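Local coordinates for diguanylate cyclase (PDB 5M3C), which is a bacterial protein that joins a GGDEF domain to an EAL domain, with a calcium site in each and guanosine-5'-triphosphate bound to the first, at residues 35-40 with 87-92; 176-181 with 218-223; 245-250 with 285-290; 333-338 with 355-360. One frame throughout, in Å; residues are numbered along the deposited sequence.

Contact 1 of 4, residues 35-40 with 87-92; sequences GAVLFI and IILLPG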
loop_
_atom_site.group_PDB
_atom_site.type_symbol
_atom_site.label_atom_id
_atom_site.label_comp_id
_atom_site.label_asym_id
_atom_site.label_seq_id
_atom_site.Cartn_x
_atom_site.Cartn_y
_atom_site.Cartn_z
ATOM N N GLY B 35 -5.447 19.138 38.624
ATOM C CA GLY B 35 -6.707 18.940 37.919
ATOM C C GLY B 35 -6.506 18.967 36.420
ATOM O O GLY B 35 -5.380 19.073 35.941
ATOM N N ALA B 36 -7.599 18.879 35.674
ATOM C CA ALA B 36 -7.502 18.807 34.223
ATOM C C ALA B 36 -8.690 19.440 33.514
ATOM O O ALA B 36 -9.825 19.360 33.973
ATOM C CB ALA B 36 -7.351 17.360 33.785
ATOM N N VAL B 37 -8.398 20.072 32.385
ATOM C CA VAL B 37 -9.413 20.568 31.474
ATOM C C VAL B 37 -9.193 19.894 30.128
ATOM O O VAL B 37 -8.088 19.942 29.580
ATOM C CB VAL B 37 -9.317 22.091 31.288
ATOM C CG1 VAL B 37 -10.319 22.559 30.244
ATOM C CG2 VAL B 37 -9.547 22.802 32.613
ATOM N N LEU B 38 -10.236 19.254 29.609
ATOM C CA LEU B 38 -10.145 18.530 28.344
ATOM C C LEU B 38 -10.980 19.204 27.266
ATOM O O LEU B 38 -12.156 19.495 27.473
ATOM C CB LEU B 38 -10.600 17.077 28.516
ATOM C CG LEU B 38 -9.569 16.110 29.113
ATOM C CD1 LEU B 38 -9.083 16.597 30.470
ATOM C CD2 LEU B 38 -10.138 14.705 29.234
ATOM N N PHE B 39 -10.358 19.441 26.114
ATOM C CA PHE B 39 -11.026 20.054 24.969
ATOM C C PHE B 39 -11.294 19.008 23.893
ATOM O O PHE B 39 -10.357 18.406 23.359
ATOM C CB PHE B 39 -10.152 21.162 24.389
ATOM C CG PHE B 39 -10.919 22.198 23.624
ATOM C CD1 PHE B 39 -11.517 21.886 22.418
ATOM C CD2 PHE B 39 -11.035 23.490 24.111
ATOM C CE1 PHE B 39 -12.222 22.841 21.712
ATOM C CE2 PHE B 39 -11.739 24.448 23.412
ATOM C CZ PHE B 39 -12.333 24.125 22.209
ATOM N N ILE B 40 -12.570 18.800 23.576
ATOM C CA ILE B 40 -12.964 17.775 22.609
ATOM C C ILE B 40 -13.696 18.363 21.407
ATOM O O ILE B 40 -14.778 18.921 21.547
ATOM C CB ILE B 40 -13.887 16.724 23.246
ATOM C CG1 ILE B 40 -13.156 15.986 24.372
ATOM C CG2 ILE B 40 -14.381 15.750 22.187
ATOM C CD1 ILE B 40 -14.009 14.956 25.083
ATOM N N ILE B 87 -16.232 20.733 26.215
ATOM C CA ILE B 87 -15.146 20.971 27.150
ATOM C C ILE B 87 -15.458 20.294 28.473
ATOM O O ILE B 87 -16.613 20.246 28.904
ATOM C CB ILE B 87 -14.894 22.478 27.346
ATOM C CG1 ILE B 87 -13.514 22.699 27.970
ATOM C CG2 ILE B 87 -15.998 23.107 28.184
ATOM C CD1 ILE B 87 -12.919 24.056 27.662
ATOM N N ILE B 88 -14.421 19.760 29.107
ATOM C CA ILE B 88 -14.589 18.918 30.281
ATOM C C ILE B 88 -13.643 19.326 31.401
ATOM O O ILE B 88 -12.521 19.766 31.150
ATOM C CB ILE B 88 -14.338 17.441 29.928
ATOM C CG1 ILE B 88 -15.349 16.976 28.880
ATOM C CG2 ILE B 88 -14.432 16.564 31.166
ATOM C CD1 ILE B 88 -15.024 15.629 28.275
ATOM N N LEU B 89 -14.107 19.168 32.637
ATOM C CA LEU B 89 -13.337 19.548 33.813
ATOM C C LEU B 89 -13.217 18.357 34.758
ATOM O O LEU B 89 -14.203 17.682 35.049
ATOM C CB LEU B 89 -14.009 20.743 34.506
ATOM C CG LEU B 89 -13.376 21.419 35.734
ATOM C CD1 LEU B 89 -13.994 20.894 37.022
ATOM C CD2 LEU B 89 -11.861 21.289 35.769
ATOM N N LEU B 90 -11.995 18.093 35.205
ATOM C CA LEU B 90 -11.725 17.049 36.186
ATOM C C LEU B 90 -11.121 17.704 37.424
ATOM O O LEU B 90 -9.909 17.928 37.489
ATOM C CB LEU B 90 -10.778 15.999 35.603
ATOM C CG LEU B 90 -11.209 15.397 34.260
ATOM C CD1 LEU B 90 -10.130 14.470 33.726
ATOM C CD2 LEU B 90 -12.534 14.658 34.375
ATOM N N PRO B 91 -11.976 18.015 38.413
ATOM C CA PRO B 91 -11.685 18.872 39.564
ATOM C C PRO B 91 -10.724 18.244 40.557
ATOM O O PRO B 91 -9.745 18.875 40.964
ATOM C CB PRO B 91 -13.059 19.069 40.229
ATOM C CG PRO B 91 -14.058 18.371 39.369
ATOM C CD PRO B 91 -13.309 17.404 38.513
ATOM N N GLY B 92 -11.019 17.014 40.953
ATOM C CA GLY B 92 -10.186 16.304 41.904
ATOM C C GLY B 92 -9.490 15.140 41.239
ATOM O O GLY B 92 -10.138 14.211 40.756
#
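The carbonyl O of Ala-36 takes the N-H of Leu-90 at 2.8 Å in a nearly straight bond, 169° at the hydrogen. The CA-H of Leu-89 also points at this oxygen. The bond belongs to an antiparallel ladder in the central sheet of the GGDEF domain. The axes of the two strand segments come within 4.6 Å. Ala-36 with Leu-90 and Leu-38 with Ile-88 are hydrogen-bonded pairs. Val-37 with Leu-89 and Phe-39 with Ile-87 are non-hydrogen-bonded pairs. Ile-88 O accepts the N-H of Leu-38 at 2.8 Å, and the CA-H of Val-37 approaches it as well.

Each face of the ladder packs under a helix. Ala-36, Leu-38, Ile-88 and Leu-90 lie on the face under helix 96-108, where they touch Ala-99, Val-102 and Leu-106. Val-37, Phe-39 and Ile-87 lie on the other face, against helix 139-155. The strand 35-43 runs on to the calcium ligands Asp-41 and Leu-42, and the turn before strand 85-90 carries Asp-84. This pairing is consistent with bringing the two parts of that metal site together.

On the Leu-38 face, CD1 of Leu-90 touches both CB of Ala-36 and CD1 of Leu-38, each at 4.0 Å. On the other face, CG1 of Val-37 is turned anti to its own N (chi1 175°) and meets CG1 of Ile-87 at 3.9 Å.

Contact 2 of 4, residues 176-181 with 218-223; sequences MALETE and PLFGEI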
loop_
_atom_site.group_PDB
_atom_site.type_symbol
_atom_site.label_atom_id
_atom_site.label_comp_id
_atom_site.label_asym_id
_atom_site.label_seq_id
_atom_site.Cartn_x
_atom_site.Cartn_y
_atom_site.Cartn_z
ATOM N N MET B 176 -3.387 28.500 11.225
ATOM C CA MET B 176 -4.584 29.250 10.853
ATOM C C MET B 176 -4.228 30.427 9.940
ATOM O O MET B 176 -4.895 30.675 8.934
ATOM C CB MET B 176 -5.307 29.765 12.100
ATOM C CG MET B 176 -6.029 28.696 12.906
ATOM S SD MET B 176 -6.558 29.321 14.515
ATOM C CE MET B 176 -7.261 27.845 15.244
ATOM N N ALA B 177 -3.175 31.153 10.299
ATOM C CA ALA B 177 -2.743 32.296 9.512
ATOM C C ALA B 177 -2.410 31.856 8.092
ATOM O O ALA B 177 -2.993 32.350 7.120
ATOM C CB ALA B 177 -1.536 32.952 10.163
ATOM N N LEU B 178 -1.484 30.910 7.976
ATOM C CA LEU B 178 -1.046 30.444 6.664
ATOM C C LEU B 178 -2.221 30.023 5.784
ATOM O O LEU B 178 -2.179 30.185 4.561
ATOM C CB LEU B 178 -0.043 29.298 6.802
ATOM C CG LEU B 178 1.340 29.731 7.293
ATOM C CD1 LEU B 178 2.263 28.531 7.434
ATOM C CD2 LEU B 178 1.948 30.764 6.357
ATOM N N GLU B 179 -3.272 29.488 6.397
ATOM C CA GLU B 179 -4.457 29.124 5.636
ATOM C C GLU B 179 -5.045 30.369 4.986
ATOM O O GLU B 179 -5.264 30.396 3.775
ATOM C CB GLU B 179 -5.505 28.445 6.517
ATOM C CG GLU B 179 -6.817 28.188 5.789
ATOM C CD GLU B 179 -7.819 27.405 6.615
ATOM O OE1 GLU B 179 -8.922 27.131 6.099
ATOM O OE2 GLU B 179 -7.514 27.062 7.777
ATOM N N THR B 180 -5.285 31.403 5.790
ATOM C CA THR B 180 -5.888 32.634 5.282
ATOM C C THR B 180 -5.012 33.237 4.199
ATOM O O THR B 180 -5.501 33.683 3.157
ATOM C CB THR B 180 -6.083 33.686 6.391
ATOM O OG1 THR B 180 -4.902 33.760 7.197
ATOM C CG2 THR B 180 -7.263 33.331 7.271
ATOM N N GLU B 181 -3.709 33.241 4.452
ATOM C CA GLU B 181 -2.764 33.805 3.507
ATOM C C GLU B 181 -2.753 33.021 2.202
ATOM O O GLU B 181 -2.685 33.608 1.125
ATOM C CB GLU B 181 -1.364 33.862 4.116
ATOM C CG GLU B 181 -1.209 34.937 5.182
ATOM C CD GLU B 181 -1.839 36.259 4.777
ATOM O OE1 GLU B 181 -3.062 36.424 4.962
ATOM O OE2 GLU B 181 -1.109 37.138 4.278
ATOM N N PRO B 218 6.261 38.158 2.680
ATOM C CA PRO B 218 7.200 39.017 3.405
ATOM C C PRO B 218 7.297 38.673 4.889
ATOM O O PRO B 218 8.393 38.638 5.451
ATOM C CB PRO B 218 6.606 40.419 3.232
ATOM C CG PRO B 218 5.736 40.333 2.027
ATOM C CD PRO B 218 5.219 38.929 1.983
ATOM N N LEU B 219 6.149 38.431 5.511
ATOM C CA LEU B 219 6.089 38.115 6.930
ATOM C C LEU B 219 6.702 36.752 7.233
ATOM O O LEU B 219 7.278 36.554 8.299
ATOM C CB LEU B 219 4.635 38.153 7.414
ATOM C CG LEU B 219 4.389 38.006 8.919
ATOM C CD1 LEU B 219 5.074 39.116 9.700
ATOM C CD2 LEU B 219 2.899 38.002 9.219
ATOM N N PHE B 220 6.585 35.819 6.295
ATOM C CA PHE B 220 7.019 34.443 6.534
ATOM C C PHE B 220 8.199 34.029 5.665
ATOM O O PHE B 220 8.792 32.971 5.879
ATOM C CB PHE B 220 5.857 33.480 6.290
ATOM C CG PHE B 220 4.658 33.751 7.149
ATOM C CD1 PHE B 220 4.636 33.354 8.475
ATOM C CD2 PHE B 220 3.555 34.403 6.631
ATOM C CE1 PHE B 220 3.535 33.603 9.269
ATOM C CE2 PHE B 220 2.450 34.655 7.419
ATOM C CZ PHE B 220 2.440 34.254 8.741
ATOM N N GLY B 221 8.536 34.863 4.687
ATOM C CA GLY B 221 9.592 34.547 3.731
ATOM C C GLY B 221 9.125 33.556 2.681
ATOM O O GLY B 221 7.925 33.434 2.414
ATOM N N GLU B 222 10.080 32.853 2.079
ATOM C CA GLU B 222 9.770 31.820 1.099
ATOM C C GLU B 222 9.166 30.607 1.793
ATOM O O GLU B 222 9.848 29.894 2.526
ATOM C CB GLU B 222 11.024 31.405 0.319
ATOM C CG GLU B 222 11.241 32.173 -0.979
ATOM C CD GLU B 222 10.397 31.646 -2.129
ATOM O OE1 GLU B 222 9.949 30.480 -2.061
ATOM O OE2 GLU B 222 10.190 32.398 -3.109
ATOM N N ILE B 223 7.880 30.386 1.566
ATOM C CA ILE B 223 7.205 29.225 2.113
ATOM C C ILE B 223 7.377 28.061 1.147
ATOM O O ILE B 223 6.936 28.125 0.001
ATOM C CB ILE B 223 5.711 29.511 2.343
ATOM C CG1 ILE B 223 5.548 30.783 3.179
ATOM C CG2 ILE B 223 5.045 28.336 3.043
ATOM C CD1 ILE B 223 4.150 31.360 3.159
#
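The backbones of helix 168-187 and the loop after strand 206-217 stay well apart, with the CA atoms of Leu-178 and Phe-220 closest at 9.0 Å. Side chains span the gap, and no hydrogen bond crosses it. The Phe-220 ring reaches toward the helix and is covered by Leu-178. The CD2 methyl of Leu-178 stands over the centre of one ring face, 4.0 Å from the centroid and only 8° off the normal. This is a CH-pi contact. The Leu-178 chain runs on extended to CD1 (chi2 179°), which leaves CD2 as the branch that lies on the ring. The same CD2 of Leu-178 meets CD1 of Ile-223 at 3.9 Å, roughly at right angles to the ring contact.

A classic beta bulge, with Phe-220 and Gly-221 set opposite the single residue His-217, ends a strand of the EAL domain. The helix lies on the path from the GGDEF domain into this domain. The other face of the Phe-220 ring is covered by its neighbour Leu-219, whose CG sits over the centre, and His-217 packs edge-to-face with the ring.

Toward the far end of the ring the fit is looser. CB of Ala-177 lies 4.4 Å from CZ of Phe-220. CG of Glu-181 lies 4.3 Å from CE2 of Phe-220. The carboxylate of Glu-181 turns to His-217, whose NE2 is hydrogen-bonded to OE2 of Glu-181.

Contact 3 of 4, residues 245-250 with 285-290; sequences VLEHAC and EQLLEQ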
loop_
_atom_site.group_PDB
_atom_site.type_symbol
_atom_site.label_atom_id
_atom_site.label_comp_id
_atom_site.label_asym_id
_atom_site.label_seq_id
_atom_site.Cartn_x
_atom_site.Cartn_y
_atom_site.Cartn_z
ATOM N N VAL B 245 -2.486 26.426 -10.795
ATOM C CA VAL B 245 -1.206 26.008 -11.351
ATOM C C VAL B 245 -1.343 25.637 -12.826
ATOM O O VAL B 245 -0.558 26.093 -13.662
ATOM C CB VAL B 245 -0.613 24.817 -10.573
ATOM C CG1 VAL B 245 0.584 24.232 -11.310
ATOM C CG2 VAL B 245 -0.212 25.252 -9.174
ATOM N N LEU B 246 -2.340 24.817 -13.147
ATOM C CA LEU B 246 -2.539 24.380 -14.525
ATOM C C LEU B 246 -2.765 25.560 -15.473
ATOM O O LEU B 246 -2.055 25.711 -16.471
ATOM C CB LEU B 246 -3.708 23.399 -14.616
ATOM C CG LEU B 246 -3.383 21.961 -14.211
ATOM C CD1 LEU B 246 -4.655 21.131 -14.126
ATOM C CD2 LEU B 246 -2.399 21.335 -15.188
ATOM N N GLU B 247 -3.750 26.395 -15.154
ATOM C CA GLU B 247 -4.104 27.524 -16.012
ATOM C C GLU B 247 -2.899 28.415 -16.288
ATOM O O GLU B 247 -2.621 28.773 -17.437
ATOM C CB GLU B 247 -5.218 28.350 -15.368
ATOM C CG GLU B 247 -5.734 29.481 -16.246
ATOM C CD GLU B 247 -6.906 30.224 -15.627
ATOM O OE1 GLU B 247 -7.542 31.030 -16.339
ATOM O OE2 GLU B 247 -7.190 30.004 -14.430
ATOM N N HIS B 248 -2.184 28.770 -15.228
ATOM C CA HIS B 248 -1.025 29.645 -15.350
ATOM C C HIS B 248 0.122 28.950 -16.072
ATOM O O HIS B 248 0.867 29.585 -16.821
ATOM C CB HIS B 248 -0.575 30.121 -13.972
ATOM C CG HIS B 248 -1.471 31.162 -13.378
ATOM N ND1 HIS B 248 -1.159 32.504 -13.389
ATOM C CD2 HIS B 248 -2.675 31.060 -12.770
ATOM C CE1 HIS B 248 -2.129 33.184 -12.806
ATOM N NE2 HIS B 248 -3.062 32.332 -12.421
ATOM N N ALA B 249 0.258 27.646 -15.848
ATOM C CA ALA B 249 1.274 26.859 -16.538
ATOM C C ALA B 249 0.998 26.869 -18.033
ATOM O O ALA B 249 1.915 26.998 -18.842
ATOM C CB ALA B 249 1.294 25.433 -16.017
ATOM N N CYS B 250 -0.277 26.731 -18.390
ATOM C CA CYS B 250 -0.687 26.777 -19.787
ATOM C C CYS B 250 -0.449 28.169 -20.362
ATOM O O CYS B 250 0.329 28.336 -21.303
ATOM C CB CYS B 250 -2.160 26.391 -19.930
ATOM S SG CYS B 250 -2.502 24.659 -19.543
ATOM N N GLU B 285 -8.983 20.575 -21.206
ATOM C CA GLU B 285 -9.100 20.848 -22.624
ATOM C C GLU B 285 -9.377 22.305 -22.805
ATOM O O GLU B 285 -8.703 22.981 -23.542
ATOM C CB GLU B 285 -10.286 20.051 -23.147
ATOM C CG GLU B 285 -10.470 19.986 -24.646
ATOM C CD GLU B 285 -11.565 19.018 -25.052
ATOM O OE1 GLU B 285 -12.212 19.241 -26.078
ATOM O OE2 GLU B 285 -11.790 18.032 -24.346
ATOM N N GLN B 286 -10.274 22.877 -22.022
ATOM C CA GLN B 286 -10.536 24.292 -22.199
ATOM C C GLN B 286 -9.326 25.098 -21.937
ATOM O O GLN B 286 -9.042 26.029 -22.652
ATOM C CB GLN B 286 -11.574 24.780 -21.237
ATOM C CG GLN B 286 -12.779 23.891 -21.192
ATOM C CD GLN B 286 -13.987 24.619 -20.681
ATOM O OE1 GLN B 286 -13.868 25.591 -19.925
ATOM N NE2 GLN B 286 -15.164 24.164 -21.091
ATOM N N LEU B 287 -8.596 24.745 -20.901
ATOM C CA LEU B 287 -7.407 25.538 -20.573
ATOM C C LEU B 287 -6.422 25.623 -21.728
ATOM O O LEU B 287 -5.781 26.655 -21.937
ATOM C CB LEU B 287 -6.691 24.955 -19.353
ATOM C CG LEU B 287 -7.289 25.302 -17.991
ATOM C CD1 LEU B 287 -6.362 24.836 -16.882
ATOM C CD2 LEU B 287 -7.544 26.797 -17.881
ATOM N N LEU B 288 -6.300 24.527 -22.465
ATOM C CA LEU B 288 -5.377 24.438 -23.592
ATOM C C LEU B 288 -5.897 25.262 -24.761
ATOM O O LEU B 288 -5.165 26.039 -25.382
ATOM C CB LEU B 288 -5.251 22.979 -24.018
ATOM C CG LEU B 288 -4.777 22.064 -22.890
ATOM C CD1 LEU B 288 -5.267 20.637 -23.085
ATOM C CD2 LEU B 288 -3.261 22.129 -22.785
ATOM N N GLU B 289 -7.178 25.069 -25.042
ATOM C CA GLU B 289 -7.884 25.780 -26.095
ATOM C C GLU B 289 -7.760 27.296 -25.930
ATOM O O GLU B 289 -7.530 28.015 -26.903
ATOM C CB GLU B 289 -9.354 25.339 -26.086
ATOM C CG GLU B 289 -10.378 26.442 -26.306
ATOM C CD GLU B 289 -11.752 26.064 -25.781
ATOM O OE1 GLU B 289 -12.477 26.966 -25.310
ATOM O OE2 GLU B 289 -12.103 24.866 -25.831
ATOM N N GLN B 290 -7.903 27.770 -24.695
ATOM C CA GLN B 290 -7.826 29.200 -24.402
ATOM C C GLN B 290 -6.453 29.787 -24.698
ATOM O O GLN B 290 -6.344 30.921 -25.165
ATOM C CB GLN B 290 -8.167 29.464 -22.937
ATOM C CG GLN B 290 -9.630 29.261 -22.601
ATOM C CD GLN B 290 -9.917 29.491 -21.134
ATOM O OE1 GLN B 290 -8.999 29.607 -20.319
ATOM N NE2 GLN B 290 -11.196 29.554 -20.788
#
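Leu-287 lays its two methyl groups over Glu-247, one on the backbone and one on the side chain. CD1 of Leu-287 sits 3.5 Å from N of Glu-247 and close to its CA. CD2 of Leu-287 rests on the stem of the glutamate, 3.6 Å from CG of Glu-247. The two side chains cross at about a right angle. The glutamate is extended, with CG anti to the backbone N (chi1 -175°), so its aliphatic part runs past the leucine and its charged end goes beyond. There OE2 makes a weak, long ion pair with Arg-283.

Leu-287 also touches residues next to Glu-247 and one turn on in helix 238-259. CD1 of Leu-287 touches CB of Leu-246 at 3.8 Å. SG of Cys-250 lies 4.2 Å from CB of Leu-287, and equally far from CD2 of Leu-288. Leu-287 thus packs against Leu-246, Glu-247 and Cys-250, and the contact is almost wholly apolar. It is buried on the Leu-246 and Cys-250 side, while Gln-290 lies at its solvent-exposed border.

The axes of segments 245-250 and 285-290 run in nearly the same direction, come within 9.5 Å and cross at -25°. This suits neighbouring helices in the outer layer of the barrel-like EAL domain. Helix 238-259 places Val-245 and Ala-249 on Val-268 of strand 266-269. Leu-246 packs on Leu-300, and Leu-288 of helix 280-291 packs on Leu-298, so both helices also lie against strand 298-303.

Contact 4 of 4, residues 333-338 with 355-360; sequences FGTGYS and KSFIRG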
loop_
_atom_site.group_PDB
_atom_site.type_symbol
_atom_site.label_atom_id
_atom_site.label_comp_id
_atom_site.label_asym_id
_atom_site.label_seq_id
_atom_site.Cartn_x
_atom_site.Cartn_y
_atom_site.Cartn_z
ATOM N N PHE B 333 10.567 8.177 -9.095
ATOM C CA PHE B 333 10.455 6.745 -9.361
ATOM C C PHE B 333 11.568 5.911 -8.733
ATOM O O PHE B 333 12.742 6.275 -8.796
ATOM C CB PHE B 333 10.424 6.483 -10.866
ATOM C CG PHE B 333 10.122 5.057 -11.219
ATOM C CD1 PHE B 333 8.818 4.592 -11.216
ATOM C CD2 PHE B 333 11.140 4.177 -11.546
ATOM C CE1 PHE B 333 8.535 3.279 -11.539
ATOM C CE2 PHE B 333 10.864 2.863 -11.870
ATOM C CZ PHE B 333 9.558 2.412 -11.866
ATOM N N GLY B 334 11.182 4.789 -8.130
ATOM C CA GLY B 334 12.140 3.795 -7.651
ATOM C C GLY B 334 12.331 3.737 -6.146
ATOM O O GLY B 334 12.980 2.823 -5.639
ATOM N N THR B 335 11.758 4.698 -5.427
ATOM C CA THR B 335 12.015 4.850 -3.993
ATOM C C THR B 335 11.505 3.684 -3.142
ATOM O O THR B 335 12.284 3.030 -2.444
ATOM C CB THR B 335 11.396 6.152 -3.454
ATOM O OG1 THR B 335 10.045 6.269 -3.916
ATOM C CG2 THR B 335 12.194 7.355 -3.925
ATOM N N GLY B 336 10.200 3.432 -3.193
ATOM C CA GLY B 336 9.585 2.421 -2.335
ATOM C C GLY B 336 9.142 1.169 -3.070
ATOM O O GLY B 336 9.816 0.702 -3.989
ATOM N N TYR B 337 8.005 0.620 -2.650
ATOM C CA TYR B 337 7.445 -0.580 -3.265
ATOM C C TYR B 337 6.512 -0.224 -4.416
ATOM O O TYR B 337 5.592 0.574 -4.253
ATOM C CB TYR B 337 6.691 -1.408 -2.222
ATOM C CG TYR B 337 7.596 -2.243 -1.349
ATOM C CD1 TYR B 337 8.478 -1.645 -0.457
ATOM C CD2 TYR B 337 7.572 -3.632 -1.416
ATOM C CE1 TYR B 337 9.315 -2.406 0.342
ATOM C CE2 TYR B 337 8.402 -4.403 -0.620
ATOM C CZ TYR B 337 9.274 -3.785 0.255
ATOM O OH TYR B 337 10.105 -4.545 1.050
ATOM N N SER B 338 6.752 -0.824 -5.577
ATOM C CA SER B 338 5.937 -0.562 -6.758
ATOM C C SER B 338 5.598 -1.868 -7.473
ATOM O O SER B 338 6.044 -2.939 -7.067
ATOM C CB SER B 338 6.671 0.386 -7.709
ATOM O OG SER B 338 7.831 -0.227 -8.248
ATOM N N LYS B 355 15.404 11.819 -6.808
ATOM C CA LYS B 355 16.606 12.594 -6.509
ATOM C C LYS B 355 17.553 11.874 -5.549
ATOM O O LYS B 355 18.732 12.218 -5.463
ATOM C CB LYS B 355 16.221 13.955 -5.922
ATOM N N SER B 356 17.042 10.882 -4.831
ATOM C CA SER B 356 17.844 10.174 -3.836
ATOM C C SER B 356 18.934 9.308 -4.475
ATOM O O SER B 356 20.040 9.196 -3.943
ATOM C CB SER B 356 16.946 9.314 -2.944
ATOM O OG SER B 356 16.280 8.311 -3.693
ATOM N N PHE B 357 18.618 8.700 -5.615
ATOM C CA PHE B 357 19.553 7.799 -6.286
ATOM C C PHE B 357 20.592 8.551 -7.106
ATOM O O PHE B 357 21.697 8.060 -7.319
ATOM C CB PHE B 357 18.802 6.834 -7.202
ATOM C CG PHE B 357 17.714 6.068 -6.511
ATOM C CD1 PHE B 357 18.013 5.209 -5.465
ATOM C CD2 PHE B 357 16.394 6.203 -6.907
ATOM C CE1 PHE B 357 17.015 4.502 -4.824
ATOM C CE2 PHE B 357 15.391 5.499 -6.272
ATOM C CZ PHE B 357 15.702 4.647 -5.227
ATOM N N ILE B 358 20.231 9.737 -7.575
ATOM C CA ILE B 358 21.107 10.508 -8.448
ATOM C C ILE B 358 22.049 11.422 -7.665
ATOM O O ILE B 358 23.093 11.825 -8.175
ATOM C CB ILE B 358 20.284 11.324 -9.458
ATOM C CG1 ILE B 358 19.725 10.387 -10.527
ATOM C CG2 ILE B 358 21.136 12.402 -10.112
ATOM C CD1 ILE B 358 18.575 10.974 -11.308
ATOM N N ARG B 359 21.688 11.732 -6.423
ATOM C CA ARG B 359 22.507 12.610 -5.590
ATOM C C ARG B 359 23.723 11.892 -5.001
ATOM O O ARG B 359 24.622 12.533 -4.456
ATOM C CB ARG B 359 21.665 13.231 -4.470
ATOM C CG ARG B 359 20.864 14.451 -4.903
ATOM N N GLY B 360 23.754 10.567 -5.112
ATOM C CA GLY B 360 24.879 9.783 -4.610
ATOM C C GLY B 360 25.897 9.456 -5.687
ATOM O O GLY B 360 27.008 9.007 -5.393
#
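The edge of the Phe-357 ring lies close against the backbone at Gly-334, and this is the tight part of the contact. CZ of Phe-357 comes to 3.3 Å from O of Gly-334. CE2 of Phe-357 lies 3.5 Å from the backbone C of Gly-334 and 3.7 Å from O of Phe-333. The carbonyl oxygens of Phe-333 and Gly-334 therefore face the C-H edge of the ring. The N of Thr-335 also lies at the ring edge, in the ring plane. With CG beside its own backbone N (chi1 -54°), the ring reaches into the bend of the loop. Gly-334 makes that bend with a positive phi of 106°. Behind, Ile-370 and Thr-371 of helix 365-380 pack on Phe-357.

The other side is loose and faces solvent. CG2 of Thr-335 is 4.2 Å from OG of Ser-356, and both residues are exposed. OG of Ser-356 sits over one face of the Phe-357 ring and is hydrogen-bonded to OD2 of Asp-354. Farther along, Tyr-337 and Ser-338 pair with a strand of the second subunit, so the loop also serves the dimer interface.

The N of Gly-334 is hydrogen-bonded to OE2 of Glu-304. The segment 333-338 follows the calcium ligand Asp-331 closely, and its sequence and position fit the loop often called loop 6 in EAL domains.

From the N terminus the four contacts come in series, each closing before the next opens, so none nest or cross. Contact 1 closes a loop of 46 residues within the GGDEF domain. Contact 2 closes one of 36 where helix 168-187 leads into the EAL domain, and fastens that helix to the end of strand 206-217. Its nearest atoms are about 9 Å from contact 1. Contact 3 closes 34 residues and joins two outer helices of the EAL domain. Contact 4 closes 16 and ties the loop after strand 327-333 to the short helix 355-358 that follows strand 350-353. Contacts 1 and 3, with centres 53 Å apart, lie on opposite sides of the chain's centre.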